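Local coordinates for glutathione S-transferase domain (Burkholderia graminis, PDB 4MF5), which probably acts as a glutathione transferase of the Ure2p-like type, binding glutathione and conjugating it to electrophilic substrates, at residues E187-L190 with W195-G198. Sequence-based numbering, arbitrary orientation.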
loop_
_atom_site.group_PDB
_atom_site.type_symbol
_atom_site.label_atom_id
_atom_site.label_comp_id
_atom_site.label_asym_id
_atom_site.label_seq_id
_atom_site.Cartn_x
_atom_site.Cartn_y
_atom_site.Cartn_z
ATOM N N GLU A 187 -12.660 2.040 -13.590
ATOM C CA GLU A 187 -13.693 1.906 -14.618
ATOM C C GLU A 187 -13.200 1.090 -15.805
ATOM O O GLU A 187 -13.878 0.167 -16.276
ATOM C CB GLU A 187 -14.148 3.286 -15.076
ATOM C CG GLU A 187 -15.214 3.275 -16.133
ATOM C CD GLU A 187 -16.529 2.711 -15.655
ATOM O OE1 GLU A 187 -16.741 2.640 -14.437
ATOM O OE2 GLU A 187 -17.362 2.351 -16.520
ATOM N N GLN A 188 -12.041 1.429 -16.321
ATOM C CA GLN A 188 -11.468 0.682 -17.431
ATOM C C GLN A 188 -11.139 -0.740 -17.053
ATOM O O GLN A 188 -11.313 -1.631 -17.850
ATOM C CB GLN A 188 -10.242 1.405 -17.998
ATOM C CG GLN A 188 -9.680 0.764 -19.229
ATOM C CD GLN A 188 -10.735 0.716 -20.339
ATOM O OE1 GLN A 188 -11.253 1.767 -20.738
ATOM N NE2 GLN A 188 -11.129 -0.498 -20.763
ATOM N N ARG A 189 -10.678 -0.958 -15.826
ATOM C CA ARG A 189 -10.370 -2.301 -15.382
ATOM C C ARG A 189 -11.623 -3.174 -15.295
ATOM O O ARG A 189 -11.610 -4.369 -15.605
ATOM C CB ARG A 189 -9.655 -2.243 -14.035
ATOM C CG ARG A 189 -9.379 -3.586 -13.427
ATOM C CD ARG A 189 -8.444 -4.395 -14.255
ATOM N NE ARG A 189 -8.322 -5.691 -13.679
ATOM C CZ ARG A 189 -7.539 -6.642 -14.159
ATOM N NH1 ARG A 189 -7.552 -7.830 -13.570
ATOM N NH2 ARG A 189 -6.733 -6.405 -15.191
ATOM N N LEU A 190 -12.722 -2.581 -14.846
ATOM C CA LEU A 190 -13.969 -3.317 -14.657
ATOM C C LEU A 190 -14.724 -3.544 -15.949
ATOM O O LEU A 190 -15.673 -4.336 -15.961
ATOM C CB LEU A 190 -14.852 -2.608 -13.637
ATOM C CG LEU A 190 -14.347 -2.715 -12.203
ATOM C CD1 LEU A 190 -15.089 -1.693 -11.346
ATOM C CD2 LEU A 190 -14.502 -4.105 -11.629
ATOM N N TRP A 195 -15.700 -8.382 -11.321
ATOM C CA TRP A 195 -14.966 -7.864 -10.185
ATOM C C TRP A 195 -13.569 -7.478 -10.672
ATOM O O TRP A 195 -13.204 -7.704 -11.835
ATOM C CB TRP A 195 -14.913 -8.924 -9.065
ATOM C CG TRP A 195 -16.230 -9.220 -8.469
ATOM C CD1 TRP A 195 -16.960 -10.355 -8.622
ATOM C CD2 TRP A 195 -17.005 -8.359 -7.624
ATOM N NE1 TRP A 195 -18.136 -10.270 -7.934
ATOM C CE2 TRP A 195 -18.180 -9.060 -7.292
ATOM C CE3 TRP A 195 -16.817 -7.065 -7.118
ATOM C CZ2 TRP A 195 -19.166 -8.505 -6.473
ATOM C CZ3 TRP A 195 -17.786 -6.531 -6.303
ATOM C CH2 TRP A 195 -18.944 -7.241 -5.992
ATOM N N ILE A 196 -12.757 -6.902 -9.786
ATOM C CA ILE A 196 -11.467 -6.389 -10.209
ATOM C C ILE A 196 -10.586 -7.466 -10.861
ATOM O O ILE A 196 -9.887 -7.194 -11.841
ATOM C CB ILE A 196 -10.762 -5.642 -9.061
ATOM C CG1 ILE A 196 -11.521 -4.354 -8.761
ATOM C CG2 ILE A 196 -9.299 -5.370 -9.383
ATOM C CD1 ILE A 196 -11.107 -3.703 -7.452
ATOM N N LEU A 197 -10.609 -8.692 -10.323
ATOM C CA LEU A 197 -9.800 -9.777 -10.870
ATOM C C LEU A 197 -10.564 -10.623 -11.889
ATOM O O LEU A 197 -10.048 -11.642 -12.323
ATOM C CB LEU A 197 -9.245 -10.666 -9.762
ATOM C CG LEU A 197 -8.390 -9.908 -8.745
ATOM C CD1 LEU A 197 -7.844 -10.882 -7.718
ATOM C CD2 LEU A 197 -7.254 -9.142 -9.391
ATOM N N GLY A 198 -11.753 -10.217 -12.307
ATOM C CA GLY A 198 -12.513 -10.986 -13.287
ATOM C C GLY A 198 -13.742 -11.572 -12.639
ATOM O O GLY A 198 -14.504 -10.882 -11.957
#
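The guanidinium of Arg-189 meets the 195-198 loop at its edge, nearly in plane, with the carbonyl oxygen of Ile-196 facing the edge formed by NE and NH1. NE donates to Ile-196 O over 2.8 Å and NH1 to the same oxygen over 3.0 Å. This side-on fork converges on a single atom, so both bonds are bent, with N-H...O angles of 148° and 140°. NE lies close to the line of the C=O bond, whereas NH1 sits in the carbonyl plane, 4.0 Å from Leu-197 CA. The Arg-189 chain leaves the helix with CG anti to the backbone N, bends at chi2 (64°) and then runs extended, which turns the NE side of the group to the loop. NH1 also forms a salt bridge with Glu-136 of helix 131-161, which probably limits rotation of the guanidinium. The contact holds residues 195-198, part of the linker to helix 203-216, back against the C-terminal part of helix 170-190, in the all-helical C-terminal domain of the glutathione transferase fold, away from the glutathione pocket. Trp-195 to Gly-198 form a type I beta turn, in which Gly-198 N bonds to Trp-195 O; the return bond runs from Trp-195 N to Gly-198 O over 2.8 Å. Beside the polar fork, Leu-190 CD2 rests against the peptide between Trp-195 and Ile-196, 3.6 Å from Trp-195 C. The same methyl reaches Ile-196 CG1 at 4.1 Å, the apolar side-chain contact between the segments. Asp-205, on helix 203-216, accepts a hydrogen bond from Ile-196 N through OD1, and Trp-195, whose CB points away from segment 187-190, packs its indole edge-to-face with Tyr-201.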